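Long-range contacts in cell shape-determining protein MreC (Streptococcus pneumoniae, PDB 2QF4), which helps to form and maintain cell shape, probably as part of the elongasome that synthesises peripheral peptidoglycan, here represented by its major periplasmic domain: residues A[46-50]-A[61-65]; A[71-75]-A[85-89]. All coordinates share one frame; numbering follows the deposited sequence.

Contact 1 (A[46-50]-A[61-65]); sequences GLIGS and VNLLT
S50 and N62 face each other as an antiparallel hydrogen-bonded pair. S50 N lies 3.0 Å from N62 O. N62 N lies 2.8 Å from S50 O. A third backbone bond runs from L64 N to I48 O at 3.1 Å; strand 59-63 ends at L63, so this donor already belongs to the loop.

Between them, at the non-hydrogen-bonded pair G49-L63, a CB on the glycine would point toward the other segment and fall 2.4 Å from N62 O, so there is no room for one.

Water supplies the polar bridge on the S50/N62 face: water 1 bonds to S50 OG and N62 O, and more weakly to N62 OD1.

Among the apolar contacts, I48 CD1, L63 CD2 and V61 CG1 gather on the face away from S50 and N62; I48 CD1 meets L63 CD2 at 3.8 Å, the side chains running alongside. Separately, L64 CG lies beside its backbone N and anti to the carbonyl carbon (chi1 -66°), where it meets the I48 carbonyl, and CD1 goes on to L47 CD2 at 3.8 Å, the two side chains crossing at about a right angle.

On its other edge strand 46-54 carries a classic beta bulge, I48 and G49 both facing A41 of strand 40-43; with the hairpin to 59-63 this belongs to a six-stranded antiparallel barrel.

Contact 2 (A[71-75]-A[85-89]); sequences DKISV and YGIII
I88 packs against I73 and V75 across the contact, and its side chain can be followed outward. CB sits 4.0 Å from I73 O, the carbonyl that accepts the I88 backbone N-H. CG1 lies beside the backbone N and anti to the carbonyl carbon (chi1 -67°), a setting that carries it to 3.7 Å from V75 CG1. At the tip, CD1 touches that same V75 methyl and also reaches I73 CG2 at 4.0 Å, so it bridges two residues of the opposing segment. The V75 side chain crosses that of I88 at about a right angle; its other methyl, CG2, rests over the G86 carbonyl.

The backbone fixes this alignment. I88 N donates to I73 O at 3.0 Å, and V75 N meets G86 O almost straight (177° at the hydrogen). G86 N returns a bond to V75 O at 2.9 Å.

Waters 2 and 3 prolong the pairing past I88: its O accepts from water 2, held by K72 N, and from water 3, held by I73 N. Water 4 bridges S74 OG and G86 O on the side of the S74 and I87 side chains, and lies in the plane of the Y85 ring, at its edge.

With S74-I87 non-hydrogen-bonded and V75-G86 hydrogen-bonded, the register is antiparallel, and since strands 74-79 and 82-92 follow each other in the chain they form a beta hairpin, part of a six-stranded barrel.

How the contacts relate
Contact 1 and contact 2 lie in series along the chain, each within a hairpin of a different six-stranded antiparallel barrel, and their centres are 12 Å apart. D71 and I73, just before strand 74-79, reach S50 and N62 on the strands of contact 1 and L64 just beyond them. The apolar part of this junction is I73 CD1, which lies 3.9 Å from L64 CD2; S50 OG is a further packing neighbour of that methyl. The polar part is D71: its OD2 is 3.1 Å from S50 OG in a weak hydrogen bond. Contact 2 therefore meets the S50/N62 face of contact 1. Two such barrels match the alpha-lytic protease fold and the peptidase PA clan to which this barrel core belongs.

Contact 1 (A[46-50]-A[61-65])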
loop_
_atom_site.group_PDB
_atom_site.type_symbol
_atom_site.label_atom_id
_atom_site.label_comp_id
_atom_site.label_asym_id
_atom_site.label_seq_id
_atom_site.Cartn_x
_atom_site.Cartn_y
_atom_site.Cartn_z
ATOM N N GLY A 46 1.915 0.256 -9.771
ATOM C CA GLY A 46 1.570 0.868 -8.514
ATOM C C GLY A 46 1.118 -0.113 -7.455
ATOM O O GLY A 46 0.787 -1.286 -7.713
ATOM N N LEU A 47 1.065 0.388 -6.224
ATOM C CA LEU A 47 0.640 -0.442 -5.092
ATOM C C LEU A 47 -0.836 -0.791 -5.182
ATOM O O LEU A 47 -1.682 0.069 -5.362
ATOM C CB LEU A 47 0.866 0.319 -3.791
ATOM C CG LEU A 47 0.698 -0.520 -2.511
ATOM C CD1 LEU A 47 1.772 -1.632 -2.436
ATOM C CD2 LEU A 47 0.713 0.380 -1.277
ATOM N N ILE A 48 -1.129 -2.085 -5.036
ATOM C CA ILE A 48 -2.531 -2.544 -5.001
ATOM C C ILE A 48 -2.916 -3.274 -3.734
ATOM O O ILE A 48 -4.089 -3.459 -3.500
ATOM C CB ILE A 48 -2.918 -3.323 -6.281
ATOM C CG1 ILE A 48 -2.116 -4.616 -6.472
ATOM C CG2 ILE A 48 -2.782 -2.406 -7.511
ATOM C CD1 ILE A 48 -2.604 -5.775 -5.626
ATOM N N GLY A 49 -1.972 -3.615 -2.876
ATOM C CA GLY A 49 -2.291 -4.323 -1.665
ATOM C C GLY A 49 -1.062 -4.769 -0.909
ATOM O O GLY A 49 0.050 -4.427 -1.261
ATOM N N SER A 50 -1.320 -5.561 0.126
ATOM C CA SER A 50 -0.290 -6.092 1.033
ATOM C C SER A 50 -0.545 -7.569 1.227
ATOM O O SER A 50 -1.693 -8.003 1.200
ATOM C CB SER A 50 -0.304 -5.348 2.370
ATOM O OG SER A 50 -1.611 -5.331 2.912
ATOM N N VAL A 61 -3.610 -11.611 -0.847
ATOM C CA VAL A 61 -3.294 -10.193 -0.899
ATOM C C VAL A 61 -4.526 -9.399 -0.472
ATOM O O VAL A 61 -5.605 -9.574 -1.036
ATOM C CB VAL A 61 -2.878 -9.768 -2.312
ATOM C CG1 VAL A 61 -2.745 -8.229 -2.439
ATOM C CG2 VAL A 61 -1.586 -10.467 -2.710
ATOM N N ASN A 62 -4.369 -8.549 0.544
ATOM C CA ASN A 62 -5.402 -7.645 1.011
ATOM C C ASN A 62 -5.347 -6.372 0.211
ATOM O O ASN A 62 -4.306 -5.703 0.171
ATOM C CB ASN A 62 -5.186 -7.333 2.467
ATOM C CG ASN A 62 -6.369 -6.654 3.065
ATOM O OD1 ASN A 62 -6.262 -5.542 3.546
ATOM N ND2 ASN A 62 -7.518 -7.284 2.979
ATOM N N LEU A 63 -6.442 -6.047 -0.458
ATOM C CA LEU A 63 -6.414 -4.907 -1.349
ATOM C C LEU A 63 -6.495 -3.574 -0.582
ATOM O O LEU A 63 -7.051 -3.476 0.502
ATOM C CB LEU A 63 -7.530 -5.006 -2.411
ATOM C CG LEU A 63 -7.391 -6.214 -3.367
ATOM C CD1 LEU A 63 -8.590 -6.254 -4.329
ATOM C CD2 LEU A 63 -6.116 -6.138 -4.195
ATOM N N LEU A 64 -6.045 -2.522 -1.238
ATOM C CA LEU A 64 -6.075 -1.184 -0.641
ATOM C C LEU A 64 -7.450 -0.549 -0.576
ATOM O O LEU A 64 -7.621 0.476 0.077
ATOM C CB LEU A 64 -5.171 -0.232 -1.435
ATOM C CG LEU A 64 -3.668 -0.501 -1.414
ATOM C CD1 LEU A 64 -2.965 0.660 -2.150
ATOM C CD2 LEU A 64 -3.107 -0.679 -0.005
ATOM N N THR A 65 -8.428 -1.123 -1.254
ATOM C CA THR A 65 -9.782 -0.567 -1.300
ATOM C C THR A 65 -10.690 -1.046 -0.161
ATOM O O THR A 65 -11.854 -0.701 -0.150
ATOM C CB THR A 65 -10.386 -0.873 -2.661
ATOM O OG1 THR A 65 -10.245 -2.278 -2.918
ATOM C CG2 THR A 65 -9.675 -0.071 -3.764
HETATM O O HOH W 1 -3.832 -3.685 2.230
#

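Contact 2 (A[71-75]-A[85-89])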
loop_
_atom_site.group_PDB
_atom_site.type_symbol
_atom_site.label_atom_id
_atom_site.label_comp_id
_atom_site.label_asym_id
_atom_site.label_seq_id
_atom_site.Cartn_x
_atom_site.Cartn_y
_atom_site.Cartn_z
ATOM N N ASP A 71 -3.246 -3.042 8.407
ATOM C CA ASP A 71 -1.901 -3.521 8.093
ATOM C C ASP A 71 -0.798 -2.498 8.319
ATOM O O ASP A 71 0.377 -2.848 8.197
ATOM C CB ASP A 71 -1.888 -4.058 6.686
ATOM C CG ASP A 71 -2.841 -5.229 6.525
ATOM O OD1 ASP A 71 -3.070 -5.952 7.512
ATOM O OD2 ASP A 71 -3.410 -5.382 5.429
ATOM N N LYS A 72 -1.134 -1.263 8.668
ATOM C CA LYS A 72 -0.118 -0.259 9.056
ATOM C C LYS A 72 0.940 -0.139 7.968
ATOM O O LYS A 72 2.139 -0.059 8.250
ATOM C CB LYS A 72 0.510 -0.603 10.418
ATOM C CG LYS A 72 -0.523 -0.647 11.552
ATOM C CD LYS A 72 0.131 -0.809 12.921
ATOM C CE LYS A 72 -0.892 -0.981 14.077
ATOM N NZ LYS A 72 -1.318 -2.432 14.173
ATOM N N ILE A 73 0.482 -0.035 6.722
ATOM C CA ILE A 73 1.369 0.126 5.601
ATOM C C ILE A 73 1.930 1.544 5.610
ATOM O O ILE A 73 1.185 2.521 5.539
ATOM C CB ILE A 73 0.675 -0.135 4.252
ATOM C CG1 ILE A 73 0.142 -1.572 4.174
ATOM C CG2 ILE A 73 1.649 0.130 3.086
ATOM C CD1 ILE A 73 -0.944 -1.729 3.074
ATOM N N SER A 74 3.251 1.657 5.707
ATOM C CA SER A 74 3.938 2.939 5.703
ATOM C C SER A 74 3.898 3.604 4.339
ATOM O O SER A 74 4.186 2.960 3.336
ATOM C CB SER A 74 5.405 2.668 6.107
ATOM O OG SER A 74 6.252 3.778 5.842
ATOM N N VAL A 75 3.558 4.891 4.311
ATOM C CA VAL A 75 3.581 5.714 3.115
ATOM C C VAL A 75 4.285 7.013 3.422
ATOM O O VAL A 75 4.462 7.400 4.567
ATOM C CB VAL A 75 2.140 5.987 2.560
ATOM C CG1 VAL A 75 1.531 4.676 2.079
ATOM C CG2 VAL A 75 1.234 6.684 3.575
ATOM N N TYR A 85 5.741 11.342 6.486
ATOM C CA TYR A 85 5.424 9.918 6.618
ATOM C C TYR A 85 4.099 9.734 7.323
ATOM O O TYR A 85 3.751 10.505 8.217
ATOM C CB TYR A 85 6.544 9.211 7.403
ATOM C CG TYR A 85 7.805 8.989 6.588
ATOM C CD1 TYR A 85 8.698 10.031 6.365
ATOM C CD2 TYR A 85 8.080 7.760 6.027
ATOM C CE1 TYR A 85 9.840 9.843 5.587
ATOM C CE2 TYR A 85 9.234 7.559 5.259
ATOM C CZ TYR A 85 10.094 8.613 5.028
ATOM O OH TYR A 85 11.233 8.422 4.275
ATOM N N GLY A 86 3.402 8.660 6.974
ATOM C CA GLY A 86 2.173 8.257 7.646
ATOM C C GLY A 86 1.877 6.810 7.369
ATOM O O GLY A 86 2.740 6.075 6.899
ATOM N N ILE A 87 0.663 6.387 7.678
ATOM C CA ILE A 87 0.243 4.993 7.422
ATOM C C ILE A 87 -1.135 5.018 6.762
ATOM O O ILE A 87 -1.960 5.864 6.999
ATOM C CB ILE A 87 0.237 4.030 8.637
ATOM C CG1 ILE A 87 -0.716 4.576 9.713
ATOM C CG2 ILE A 87 1.622 3.889 9.202
ATOM C CD1 ILE A 87 -1.211 3.481 10.731
ATOM N N ILE A 88 -1.366 3.998 5.958
ATOM C CA ILE A 88 -2.685 3.743 5.376
ATOM C C ILE A 88 -3.615 3.192 6.450
ATOM O O ILE A 88 -3.255 2.250 7.150
ATOM C CB ILE A 88 -2.581 2.763 4.227
ATOM C CG1 ILE A 88 -1.811 3.391 3.056
ATOM C CG2 ILE A 88 -3.971 2.307 3.767
ATOM C CD1 ILE A 88 -1.419 2.407 1.948
ATOM N N ILE A 89 -4.797 3.787 6.593
ATOM C CA ILE A 89 -5.772 3.319 7.614
ATOM C C ILE A 89 -7.060 2.788 7.001
ATOM O O ILE A 89 -7.831 2.162 7.711
ATOM C CB ILE A 89 -6.043 4.428 8.669
ATOM C CG1 ILE A 89 -6.648 5.676 8.032
ATOM C CG2 ILE A 89 -4.774 4.714 9.459
ATOM C CD1 ILE A 89 -7.313 6.665 9.038
HETATM O O HOH W 2 -3.417 0.500 9.332
HETATM O O HOH W 3 -2.312 -0.140 5.989
HETATM O O HOH W 4 5.411 5.615 7.610
#